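Local structure of putative Nitroreductase (Desulfovibrio desulfuricans subsp. desulfuricans str. G20, 3E39) at residues A[13-18]-A[160-165]; A[39-44]-A[105-110]; A[66-71]-A[129-134]; A[96-101]-A[144-149]. The protein binds flavin mononucleotide and probably works as an FMN-dependent oxidoreductase of the nitroreductase family. All coordinates share one frame; numbering follows the deposited sequence. Where two conformers were deposited one is given.

Interaction 1 of 4, residues A[13-18]-A[160-165]; sequences RQRRSI and SSRRPL. With FMN (flavin mononucleotide), chain E.
R15 and R162 bring their NH2 atoms to 3.3 Å from each other, two donors that do not bond. What holds them together is the FMN phosphate between the segments. Oxygen O3P is gripped from three sides. R162 NH2 reaches it at 2.8 Å and 166°, R16 NH2 at 2.8 Å and 169°, and R15 NH2 at 3.0 Å. R15 also gives NH1 to O1P, so its guanidinium edge spans two phosphate oxygens. R16 does the same with NE on O2P and NH2 on O3P. To do so its chain folds back, with bends at chi2 and chi3. The backbone N of S17 donates to O2P at 2.9 Å, and its OG donates to O1P at 2.7 Å. R16 NH1, in the guanidinium plane, is tied back to R13 O at 3.1 Å. R162 NH1 is likewise held by S161 O.

This crowded centre contrasts with the margins. The closest approach of S160 to R16 is CB against NE, at 3.8 Å, and S161 is exposed on the solvent side. W40 O and A41 O of the second subunit accept from R162, so the site lies at the dimer interface. Three arginines around one phosphate would offset its negative charge, and the charge in turn probably lets their positive groups sit this close. The cluster thus fixes the phosphate end of the cofactor.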
# COMPACT_ATOMS: atom_id res chain seq x y z
N ARG A 13 1.88 -12.61 3.16
CA ARG A 13 1.75 -13.09 4.52
C ARG A 13 3.07 -13.18 5.29
O ARG A 13 3.09 -12.96 6.50
CB ARG A 13 1.07 -14.47 4.47
CG ARG A 13 0.99 -15.24 5.79
CD ARG A 13 0.22 -14.50 6.87
NE ARG A 13 0.17 -15.25 8.13
CZ ARG A 13 1.15 -15.26 9.03
NH1 ARG A 13 2.25 -14.57 8.83
NH2 ARG A 13 1.02 -15.98 10.15
N GLN A 14 4.13 -13.50 4.57
CA GLN A 14 5.44 -13.77 5.16
C GLN A 14 6.39 -12.57 5.20
O GLN A 14 7.40 -12.59 5.90
CB GLN A 14 6.06 -14.95 4.43
CG GLN A 14 5.30 -16.25 4.71
CD GLN A 14 5.56 -17.33 3.71
OE1 GLN A 14 6.39 -17.18 2.81
NE2 GLN A 14 4.82 -18.44 3.83
N ARG A 15 6.08 -11.51 4.47
CA ARG A 15 6.86 -10.29 4.55
C ARG A 15 6.89 -9.81 6.00
O ARG A 15 5.83 -9.62 6.62
CB ARG A 15 6.21 -9.19 3.74
CG ARG A 15 6.87 -7.80 3.88
CD ARG A 15 5.82 -6.64 3.85
NE ARG A 15 4.78 -6.86 4.85
CZ ARG A 15 4.86 -6.52 6.14
NH1 ARG A 15 5.96 -5.94 6.62
NH2 ARG A 15 3.87 -6.83 6.96
N ARG A 16 8.09 -9.57 6.53
CA ARG A 16 8.23 -9.07 7.88
C ARG A 16 9.11 -7.81 7.90
O ARG A 16 9.96 -7.60 7.01
CB ARG A 16 8.92 -10.11 8.78
CG ARG A 16 8.17 -11.40 9.10
CD ARG A 16 7.22 -11.30 10.27
NE ARG A 16 6.07 -10.43 10.01
CZ ARG A 16 5.03 -10.78 9.27
NH1 ARG A 16 5.01 -11.95 8.66
NH2 ARG A 16 4.03 -9.92 9.07
N SER A 17 8.91 -7.00 8.92
CA SER A 17 9.81 -5.89 9.17
C SER A 17 11.11 -6.52 9.71
O SER A 17 11.11 -7.14 10.78
CB SER A 17 9.26 -4.91 10.19
OG SER A 17 8.18 -4.17 9.66
N ILE A 18 12.18 -6.36 8.95
CA ILE A 18 13.50 -6.86 9.29
C ILE A 18 14.34 -5.63 9.59
O ILE A 18 14.41 -4.72 8.76
CB ILE A 18 14.10 -7.72 8.15
CG1 ILE A 18 13.20 -8.94 7.91
CG2 ILE A 18 15.52 -8.18 8.48
CD1 ILE A 18 12.92 -9.73 9.18
N SER A 160 5.60 -11.08 14.02
CA SER A 160 4.51 -10.15 14.28
C SER A 160 3.23 -10.94 14.47
O SER A 160 3.23 -12.18 14.38
CB SER A 160 4.37 -9.14 13.13
OG SER A 160 3.44 -8.13 13.42
N SER A 161 2.14 -10.22 14.69
CA SER A 161 0.83 -10.83 14.89
C SER A 161 -0.21 -9.96 14.23
O SER A 161 0.02 -8.79 13.94
CB SER A 161 0.53 -10.94 16.39
OG SER A 161 0.30 -9.68 17.03
N ARG A 162 -1.33 -10.56 13.88
CA ARG A 162 -2.47 -9.78 13.40
C ARG A 162 -3.72 -10.27 14.11
O ARG A 162 -3.80 -11.45 14.51
CB ARG A 162 -2.67 -9.90 11.90
CG ARG A 162 -1.60 -9.25 11.04
CD ARG A 162 -1.52 -7.71 11.16
NE ARG A 162 -0.54 -7.27 10.14
CZ ARG A 162 0.78 -7.31 10.29
NH1 ARG A 162 1.32 -7.68 11.44
NH2 ARG A 162 1.57 -6.93 9.29
N ARG A 163 -4.67 -9.37 14.27
CA ARG A 163 -5.99 -9.71 14.80
C ARG A 163 -6.69 -10.63 13.80
O ARG A 163 -6.34 -10.63 12.62
CB ARG A 163 -6.83 -8.45 15.01
CG ARG A 163 -6.27 -7.51 16.05
CD ARG A 163 -7.16 -6.30 16.24
NE ARG A 163 -8.41 -6.61 16.92
CZ ARG A 163 -9.42 -5.76 17.06
NH1 ARG A 163 -9.35 -4.53 16.58
NH2 ARG A 163 -10.53 -6.13 17.69
N PRO A 164 -7.62 -11.47 14.28
CA PRO A 164 -8.34 -12.33 13.38
C PRO A 164 -9.21 -11.52 12.47
O PRO A 164 -9.75 -10.50 12.88
CB PRO A 164 -9.24 -13.18 14.32
CG PRO A 164 -8.75 -12.96 15.66
CD PRO A 164 -8.04 -11.64 15.68
N LEU A 165 -9.35 -11.97 11.23
CA LEU A 165 -10.21 -11.29 10.24
C LEU A 165 -11.57 -10.98 10.79
O LEU A 165 -12.15 -9.90 10.53
CB LEU A 165 -10.35 -12.18 9.01
CG LEU A 165 -11.25 -11.67 7.89
CD1 LEU A 165 -10.80 -10.27 7.55
CD2 LEU A 165 -11.18 -12.64 6.71
N1 FMN E . 9.13 -0.01 12.54
C2 FMN E . 10.17 0.56 13.25
O2 FMN E . 11.01 -0.14 13.80
N3 FMN E . 10.31 1.93 13.31
C4 FMN E . 9.42 2.79 12.72
O4 FMN E . 9.72 4.00 12.63
C4A FMN E . 8.35 2.25 12.00
N5 FMN E . 7.46 3.09 11.39
C5A FMN E . 6.39 2.57 10.65
C6 FMN E . 5.48 3.45 10.06
C7 FMN E . 4.41 2.96 9.31
C7M FMN E . 3.34 3.90 8.83
C8 FMN E . 4.25 1.56 9.18
C8M FMN E . 3.12 1.00 8.35
C9 FMN E . 5.15 0.69 9.80
C9A FMN E . 6.24 1.19 10.55
N10 FMN E . 7.16 0.32 11.19
C10 FMN E . 8.22 0.85 11.91
C1' FMN E . 7.02 -1.15 11.12
C2' FMN E . 5.90 -1.67 12.03
O2' FMN E . 6.31 -1.65 13.38
C3' FMN E . 5.53 -3.09 11.61
O3' FMN E . 5.08 -3.06 10.27
C4' FMN E . 4.43 -3.69 12.47
O4' FMN E . 4.89 -3.82 13.79
C5' FMN E . 4.02 -5.06 11.98
O5' FMN E . 5.16 -5.88 11.75
P FMN E . 5.51 -6.61 10.37
O1P FMN E . 5.91 -5.52 9.39
O2P FMN E . 6.62 -7.61 10.64
O3P FMN E . 4.23 -7.28 9.93

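Interaction 2 of 4, residues A[39-44]-A[105-110]; sequences IWAPSG and VQNMLL. With FMN (flavin mononucleotide), chain G.
The backbone at W40-A41 meets one side of the helical segment 105-110, and the backbones come nearest at A41 and N107, 6.6 Å between CA atoms. Segment 39-44 leaves helix 28-39 and becomes extended from A41 on. Segment 105-110 is regular helix, with L109 N bonded to V105 O. The side chain of N107 bridges the gap. Its ND2 lies 3.3 Å from A41 CA and 3.5 Å from A41 CB, so the amide nitrogen rests against the alanine. It is also 3.4 Å from A41 N, but both atoms are donors and no bond forms. The polar partners of ND2 are A37 O, further back in helix 28-39, and a water at 3.2 Å. That water also lies 2.7 Å from W40 O, to which it probably donates, and so links the two segments. N107 OD1 turns to Q106 NE2 of the second subunit, so one amide serves both the fold and the dimer. Past the contact, P42 CB lies 3.1 Å from FMN O3', and G44 N lies 3.4 Å from FMN C8. This FMN takes its phosphate bonds from the second subunit. Cofactor pockets built from both subunits of a dimer are typical of the nitroreductase fold.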
# COMPACT_ATOMS: atom_id res chain seq x y z
N ILE A 39 7.31 2.60 -8.34
CA ILE A 39 6.69 3.49 -9.31
C ILE A 39 5.46 2.87 -9.96
O ILE A 39 4.57 3.60 -10.45
CB ILE A 39 7.67 4.01 -10.38
CG1 ILE A 39 8.08 2.92 -11.35
CG2 ILE A 39 8.93 4.66 -9.73
CD1 ILE A 39 8.87 3.51 -12.56
N TRP A 40 5.36 1.54 -9.93
CA TRP A 40 4.22 0.81 -10.50
C TRP A 40 3.03 0.63 -9.53
O TRP A 40 2.00 0.07 -9.90
CB TRP A 40 4.64 -0.49 -11.20
CG TRP A 40 5.16 -0.16 -12.58
CD1 TRP A 40 6.45 0.10 -12.92
CD2 TRP A 40 4.38 0.10 -13.75
NE1 TRP A 40 6.53 0.44 -14.24
CE2 TRP A 40 5.27 0.46 -14.78
CE3 TRP A 40 3.02 0.04 -14.04
CZ2 TRP A 40 4.84 0.75 -16.06
CZ3 TRP A 40 2.59 0.34 -15.28
CH2 TRP A 40 3.49 0.70 -16.30
N ALA A 41 3.17 1.12 -8.30
CA ALA A 41 2.01 1.21 -7.43
C ALA A 41 1.02 2.18 -8.10
O ALA A 41 1.41 3.08 -8.85
CB ALA A 41 2.41 1.75 -6.05
N PRO A 42 -0.28 2.00 -7.84
CA PRO A 42 -1.29 2.90 -8.42
C PRO A 42 -1.33 4.28 -7.72
O PRO A 42 -0.82 4.45 -6.62
CB PRO A 42 -2.59 2.15 -8.17
CG PRO A 42 -2.31 1.38 -6.89
CD PRO A 42 -0.90 0.93 -7.03
N SER A 43 -1.90 5.26 -8.41
CA SER A 43 -2.12 6.57 -7.85
C SER A 43 -3.39 7.13 -8.46
O SER A 43 -3.77 6.78 -9.60
CB SER A 43 -0.93 7.50 -8.13
OG SER A 43 -0.77 7.79 -9.51
N GLY A 44 -4.07 7.99 -7.72
CA GLY A 44 -5.25 8.66 -8.27
C GLY A 44 -4.87 9.44 -9.53
O GLY A 44 -3.80 10.07 -9.62
N VAL A 105 5.19 2.19 -0.95
CA VAL A 105 6.05 1.60 0.10
C VAL A 105 5.78 0.07 0.18
O VAL A 105 6.69 -0.72 0.19
CB VAL A 105 5.93 2.31 1.46
CG1 VAL A 105 6.71 1.56 2.55
CG2 VAL A 105 6.36 3.80 1.44
N GLN A 106 4.50 -0.34 0.23
CA GLN A 106 4.16 -1.73 0.33
C GLN A 106 4.72 -2.55 -0.83
O GLN A 106 5.27 -3.61 -0.60
CB GLN A 106 2.64 -1.93 0.44
CG GLN A 106 2.22 -3.38 0.71
CD GLN A 106 2.73 -3.96 2.05
OE1 GLN A 106 3.18 -3.24 2.95
NE2 GLN A 106 2.58 -5.27 2.20
N ASN A 107 4.61 -2.05 -2.06
CA ASN A 107 5.20 -2.72 -3.22
C ASN A 107 6.70 -2.91 -3.04
O ASN A 107 7.23 -3.95 -3.37
CB ASN A 107 4.97 -1.92 -4.50
CG ASN A 107 3.68 -2.24 -5.19
OD1 ASN A 107 2.89 -3.09 -4.74
ND2 ASN A 107 3.46 -1.58 -6.32
N MSE A 108 7.37 -1.87 -2.55
CA MSE A 108 8.80 -1.93 -2.33
C MSE A 108 9.20 -2.94 -1.25
O MSE A 108 10.18 -3.65 -1.40
CB MSE A 108 9.36 -0.53 -2.08
CG MSE A 108 9.32 0.30 -3.36
SE MSE A 108 10.27 1.93 -3.30
CE MSE A 108 8.96 2.88 -2.09
N LEU A 109 8.40 -3.04 -0.18
CA LEU A 109 8.64 -4.02 0.89
C LEU A 109 8.44 -5.45 0.36
O LEU A 109 9.20 -6.37 0.70
CB LEU A 109 7.70 -3.77 2.08
CG LEU A 109 7.89 -2.49 2.90
CD1 LEU A 109 6.83 -2.47 4.02
CD2 LEU A 109 9.35 -2.36 3.38
N LEU A 110 7.40 -5.65 -0.46
CA LEU A 110 7.13 -6.95 -1.09
C LEU A 110 8.27 -7.29 -2.08
O LEU A 110 8.75 -8.42 -2.15
CB LEU A 110 5.77 -6.96 -1.78
CG LEU A 110 4.57 -6.91 -0.83
CD1 LEU A 110 3.23 -6.74 -1.58
CD2 LEU A 110 4.53 -8.18 0.07
N1 FMN G . -9.95 4.42 -10.85
C2 FMN G . -11.26 4.68 -11.17
O2 FMN G . -11.69 4.21 -12.19
N3 FMN G . -12.09 5.40 -10.34
C4 FMN G . -11.65 5.91 -9.15
O4 FMN G . -12.48 6.28 -8.32
C4A FMN G . -10.33 5.69 -8.81
N5 FMN G . -9.85 6.18 -7.63
C5A FMN G . -8.55 5.92 -7.27
C6 FMN G . -8.09 6.45 -6.08
C7 FMN G . -6.78 6.20 -5.67
C7M FMN G . -6.25 6.82 -4.40
C8 FMN G . -5.92 5.44 -6.45
C8M FMN G . -4.58 4.97 -5.90
C9 FMN G . -6.37 4.94 -7.65
C9A FMN G . -7.69 5.18 -8.09
N10 FMN G . -8.19 4.66 -9.30
C10 FMN G . -9.48 4.92 -9.64
C1' FMN G . -7.36 3.81 -10.21
C2' FMN G . -6.32 4.67 -10.94
O2' FMN G . -6.94 5.44 -11.94
C3' FMN G . -5.21 3.77 -11.47
O3' FMN G . -4.51 3.14 -10.45
C4' FMN G . -4.22 4.54 -12.36
O4' FMN G . -4.89 5.05 -13.50
C5' FMN G . -3.11 3.63 -12.86
O5' FMN G . -3.64 2.49 -13.54
P FMN G . -3.26 1.02 -13.06
O1P FMN G . -3.72 0.06 -14.13
O2P FMN G . -3.94 0.81 -11.72
O3P FMN G . -1.77 0.92 -12.89
O HOH W 1 1.47 -2.29 -8.69

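Interaction 3 of 4, residues A[66-71]-A[129-134]; sequences AAHTRY and AATLLP. With FMN (flavin mononucleotide), chain E.
The imidazole of H68 lies with one face against L132 of helix 129-135. L132 CA sits beneath the ring centre, 4.3 Å from the centroid and 6° off the ring normal, a CH-pi contact. L132 CB is over the same face. L132 CD1 comes up beside CD2 of the ring, at 3.8 Å. At the ring edge, in its plane, a water stands 2.6 Å from ND1. The same water is 2.9 Å from T131 OG1, so it links the two side chains. T131 OG1 itself lies oblique to the ring, 3.5 Å from ND1. Its chi1 of 57° sets OG1 between the backbone N and the carbonyl carbon, and there it also bonds to Q128 O, one turn back.

The second flat group is Y71. One face of its ring lies against the flavin of FMN, with N3 3.4 Å above the plane and over its centre. T69 OG1 is at its edge and accepts from Y71 N at 2.9 Å, which makes an ST turn just ahead of helix 72-77. A type I turn from A66 to T69 comes before it. In this way the linker between helices 61-66 and 72-77 joins the pyrimidine side of the flavin to helix 129-135.

E124, whose backbone N bonds to FMN, bonds through its carboxylate to T69 OG1 and R70 N. Below H68, the side chain of L132 continues inward to I64, L65 and F145. T131, by contrast, is exposed.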
# COMPACT_ATOMS: atom_id res chain seq x y z
N ALA A 66 20.44 9.50 10.69
CA ALA A 66 20.55 8.91 12.03
C ALA A 66 20.38 9.94 13.13
O ALA A 66 19.85 9.62 14.19
CB ALA A 66 21.88 8.16 12.20
N ALA A 67 20.82 11.16 12.89
CA ALA A 67 20.68 12.22 13.91
C ALA A 67 19.25 12.75 14.05
O ALA A 67 19.00 13.55 14.94
CB ALA A 67 21.62 13.40 13.61
N HIS A 68 18.33 12.34 13.17
CA HIS A 68 16.96 12.85 13.19
C HIS A 68 15.92 11.75 13.36
O HIS A 68 14.76 11.90 12.93
CB HIS A 68 16.68 13.67 11.92
CG HIS A 68 17.48 14.93 11.81
ND1 HIS A 68 17.06 16.14 12.34
CD2 HIS A 68 18.67 15.18 11.21
CE1 HIS A 68 17.98 17.06 12.09
NE2 HIS A 68 18.97 16.50 11.42
N THR A 69 16.34 10.68 14.02
CA THR A 69 15.51 9.54 14.36
C THR A 69 15.95 8.85 15.65
O THR A 69 17.13 8.82 16.00
CB THR A 69 15.47 8.45 13.21
OG1 THR A 69 14.55 7.41 13.56
CG2 THR A 69 16.86 7.83 12.94
N ARG A 70 14.98 8.33 16.37
CA ARG A 70 15.28 7.47 17.49
C ARG A 70 15.65 6.05 17.05
O ARG A 70 16.12 5.25 17.86
CB ARG A 70 14.12 7.48 18.47
CG ARG A 70 14.05 8.82 19.19
CD ARG A 70 13.04 8.80 20.32
NE ARG A 70 13.20 9.94 21.24
CZ ARG A 70 12.76 11.18 21.01
NH1 ARG A 70 12.15 11.50 19.88
NH2 ARG A 70 12.95 12.12 21.92
N TYR A 71 15.47 5.75 15.76
CA TYR A 71 15.83 4.44 15.22
C TYR A 71 17.16 4.47 14.46
O TYR A 71 17.30 3.92 13.37
CB TYR A 71 14.73 3.92 14.32
CG TYR A 71 13.44 3.69 15.06
CD1 TYR A 71 13.18 2.46 15.65
CD2 TYR A 71 12.48 4.69 15.17
CE1 TYR A 71 12.00 2.23 16.32
CE2 TYR A 71 11.30 4.47 15.85
CZ TYR A 71 11.09 3.22 16.43
OH TYR A 71 9.94 2.95 17.10
N ALA A 129 10.64 15.85 9.70
CA ALA A 129 10.78 16.38 8.34
C ALA A 129 11.24 17.83 8.24
O ALA A 129 12.05 18.16 7.40
CB ALA A 129 9.43 16.23 7.57
N ALA A 130 10.68 18.71 9.07
CA ALA A 130 10.97 20.17 8.97
C ALA A 130 12.45 20.53 9.09
O ALA A 130 12.92 21.46 8.45
CB ALA A 130 10.14 20.94 10.06
N THR A 131 13.16 19.78 9.91
CA THR A 131 14.59 19.97 10.15
C THR A 131 15.40 19.02 9.28
O THR A 131 16.41 19.41 8.71
CB THR A 131 14.92 19.80 11.65
OG1 THR A 131 14.50 18.51 12.13
CG2 THR A 131 14.21 20.88 12.46
N LEU A 132 14.94 17.78 9.14
CA LEU A 132 15.68 16.82 8.32
C LEU A 132 15.78 17.18 6.83
O LEU A 132 16.86 17.08 6.25
CB LEU A 132 15.09 15.41 8.51
CG LEU A 132 15.67 14.25 7.69
CD1 LEU A 132 17.19 14.05 7.92
CD2 LEU A 132 14.88 12.99 8.03
N LEU A 133 14.69 17.60 6.19
CA LEU A 133 14.73 17.87 4.76
C LEU A 133 15.74 18.96 4.38
O LEU A 133 16.58 18.73 3.50
CB LEU A 133 13.33 18.13 4.19
CG LEU A 133 12.65 16.87 3.61
CD1 LEU A 133 12.55 15.71 4.65
CD2 LEU A 133 11.27 17.18 2.98
N PRO A 134 15.66 20.13 5.04
CA PRO A 134 16.68 21.15 4.74
C PRO A 134 18.13 20.64 4.96
O PRO A 134 19.03 21.01 4.18
CB PRO A 134 16.33 22.27 5.73
CG PRO A 134 14.89 22.11 5.99
CD PRO A 134 14.65 20.62 5.99
N1 FMN E . 9.13 -0.01 12.54
C2 FMN E . 10.17 0.56 13.25
O2 FMN E . 11.01 -0.14 13.80
N3 FMN E . 10.31 1.93 13.31
C4 FMN E . 9.42 2.79 12.72
O4 FMN E . 9.72 4.00 12.63
C4A FMN E . 8.35 2.25 12.00
N5 FMN E . 7.46 3.09 11.39
C5A FMN E . 6.39 2.57 10.65
C6 FMN E . 5.48 3.45 10.06
C7 FMN E . 4.41 2.96 9.31
C7M FMN E . 3.34 3.90 8.83
C8 FMN E . 4.25 1.56 9.18
C8M FMN E . 3.12 1.00 8.35
C9 FMN E . 5.15 0.69 9.80
C9A FMN E . 6.24 1.19 10.55
N10 FMN E . 7.16 0.32 11.19
C10 FMN E . 8.22 0.85 11.91
C1' FMN E . 7.02 -1.15 11.12
C2' FMN E . 5.90 -1.67 12.03
O2' FMN E . 6.31 -1.65 13.38
C3' FMN E . 5.53 -3.09 11.61
O3' FMN E . 5.08 -3.06 10.27
C4' FMN E . 4.43 -3.69 12.47
O4' FMN E . 4.89 -3.82 13.79
C5' FMN E . 4.02 -5.06 11.98
O5' FMN E . 5.16 -5.88 11.75
P FMN E . 5.51 -6.61 10.37
O1P FMN E . 5.91 -5.52 9.39
O2P FMN E . 6.62 -7.61 10.64
O3P FMN E . 4.23 -7.28 9.93
O HOH W 2 15.08 16.46 14.05

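Interaction 4 of 4, residues A[96-101]-A[144-149]; sequences KDHQAA and SFEAAI. With ACT (acetate ion), chain C.
S144 opens the strand segment 144-149, and its OG lies 4.0 Å from CE1 of H98 on the helix. Its hydroxyl donates to E146 OE2 at 2.6 Å. F145 points to the other side of the sheet, where it packs on helix 129-135. E146 carries the contact. Its OE1 accepts from H98 ND1 at 2.6 Å, a short and nearly straight bond of 171°. The oxygen uses its syn lone pair, and it lies in the plane of the imidazole ring. Ring and carboxylate are 17° apart, nearly coplanar, though the two side chains cross at about a right angle. The chain of E146 bends at chi2, which swings the carboxylate back to H98. The CB of A101 packs beside it, 3.5 Å from OE1 and 3.8 Å from E146 CG. Two side-chain donors, H98 ND1 on OE1 and S144 OG on OE2, meet the buried carboxylate and probably stabilise its charge. The backbone O of E146 accepts from Q99 NE2 of the second subunit.

A classic beta bulge follows: E146 and A147 share V84 as their partner on strand 80-87. Further on, A147 and I149 turn their side chains to V105, one turn along the helix from A101. A148 pairs with L122 on the next strand.

The axes of segments 96-101 and 144-149 pass 9.5 Å apart and run nearly parallel. Strand 143-152 is an inner strand of the antiparallel sheet, between 80-87 and 118-122, and helix 94-114 runs along one face of it. On the opposite face F145 meets helix 129-135.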
# COMPACT_ATOMS: atom_id res chain seq x y z
N LYS A 96 -5.68 10.65 -0.23
CA LYS A 96 -5.49 9.68 -1.32
C LYS A 96 -4.04 9.54 -1.79
O LYS A 96 -3.61 8.47 -2.20
CB LYS A 96 -6.45 9.97 -2.48
CG LYS A 96 -7.91 9.77 -2.07
CD LYS A 96 -8.85 10.06 -3.22
CE LYS A 96 -10.03 10.80 -2.78
NZ LYS A 96 -10.98 11.03 -3.88
N ASP A 97 -3.29 10.64 -1.74
CA ASP A 97 -1.88 10.62 -2.15
C ASP A 97 -1.02 10.00 -1.04
O ASP A 97 -0.04 9.29 -1.33
CB ASP A 97 -1.42 12.03 -2.57
CG ASP A 97 -1.97 12.44 -3.93
OD1 ASP A 97 -2.09 11.59 -4.84
OD2 ASP A 97 -2.28 13.63 -4.09
N HIS A 98 -1.41 10.21 0.22
CA HIS A 98 -0.74 9.47 1.32
C HIS A 98 -1.01 7.96 1.13
O HIS A 98 -0.10 7.13 1.31
CB HIS A 98 -1.18 9.93 2.71
CG HIS A 98 -0.68 11.29 3.07
ND1 HIS A 98 0.66 11.63 3.03
CD2 HIS A 98 -1.34 12.39 3.50
CE1 HIS A 98 0.79 12.90 3.39
NE2 HIS A 98 -0.41 13.38 3.67
N GLN A 99 -2.25 7.60 0.76
CA GLN A 99 -2.59 6.19 0.53
C GLN A 99 -1.74 5.65 -0.62
O GLN A 99 -1.18 4.54 -0.54
CB GLN A 99 -4.07 6.02 0.17
CG GLN A 99 -5.04 6.32 1.30
CD GLN A 99 -6.48 6.35 0.81
OE1 GLN A 99 -6.73 6.49 -0.38
NE2 GLN A 99 -7.45 6.27 1.75
N ALA A 100 -1.56 6.45 -1.66
CA ALA A 100 -0.73 6.02 -2.79
C ALA A 100 0.72 5.81 -2.37
O ALA A 100 1.36 4.86 -2.83
CB ALA A 100 -0.79 7.01 -3.90
N ALA A 101 1.23 6.68 -1.47
CA ALA A 101 2.60 6.55 -0.96
C ALA A 101 2.70 5.24 -0.19
O ALA A 101 3.68 4.52 -0.31
CB ALA A 101 2.99 7.74 -0.08
N SER A 144 6.67 16.39 0.49
CA SER A 144 6.12 15.85 1.72
C SER A 144 6.87 14.53 1.96
O SER A 144 6.86 13.67 1.09
CB SER A 144 4.62 15.58 1.60
OG SER A 144 4.18 14.80 2.68
N PHE A 145 7.53 14.42 3.11
CA PHE A 145 8.32 13.27 3.46
C PHE A 145 7.37 12.21 3.98
O PHE A 145 6.74 12.41 5.02
CB PHE A 145 9.40 13.68 4.47
CG PHE A 145 10.32 12.58 4.92
CD1 PHE A 145 10.70 11.54 4.07
CD2 PHE A 145 10.89 12.63 6.19
CE1 PHE A 145 11.56 10.54 4.51
CE2 PHE A 145 11.78 11.65 6.62
CZ PHE A 145 12.12 10.60 5.77
N GLU A 146 7.27 11.09 3.26
CA GLU A 146 6.30 10.03 3.60
C GLU A 146 6.84 8.85 4.42
O GLU A 146 6.14 8.35 5.30
CB GLU A 146 5.69 9.48 2.32
CG GLU A 146 4.99 10.52 1.50
CD GLU A 146 3.74 11.02 2.19
OE1 GLU A 146 2.80 10.21 2.41
OE2 GLU A 146 3.71 12.22 2.50
N ALA A 147 8.04 8.38 4.11
CA ALA A 147 8.61 7.20 4.76
C ALA A 147 10.05 7.00 4.37
O ALA A 147 10.48 7.55 3.36
CB ALA A 147 7.83 5.95 4.28
N ALA A 148 10.78 6.21 5.16
CA ALA A 148 12.12 5.75 4.77
C ALA A 148 12.05 4.23 4.84
O ALA A 148 11.49 3.70 5.76
CB ALA A 148 13.20 6.25 5.74
N ILE A 149 12.61 3.53 3.86
CA ILE A 149 12.67 2.08 3.90
C ILE A 149 14.14 1.75 4.07
O ILE A 149 14.96 2.15 3.22
CB ILE A 149 12.21 1.40 2.61
CG1 ILE A 149 10.81 1.83 2.24
CG2 ILE A 149 12.23 -0.14 2.78
CD1 ILE A 149 10.29 1.15 1.02
C ACT C . -10.56 10.27 -7.36
O ACT C . -10.00 9.75 -6.38
OXT ACT C . -11.39 11.16 -7.10
CH3 ACT C . -10.26 9.84 -8.76

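Helix 94-114 ties interactions 2 and 4 together; their centres are 10 Å apart, and M108 CB packs on I149 CD1 at 3.7 Å. Interaction 1 reaches the same helix, with R15 CD 3.9 Å from L109 CB. Interaction 3 stands on the far side of the chain's centre from interaction 2, their centres about 24 Å apart. It joins interaction 4 where L132 CD2 meets F145 CE2 at 3.7 Å. Interactions 1 and 3 do not touch, yet they hold the two ends of one FMN, phosphate and flavin ring. Interaction 2 lines the other FMN of the dimer, and K96 of interaction 4 touches an FMN too.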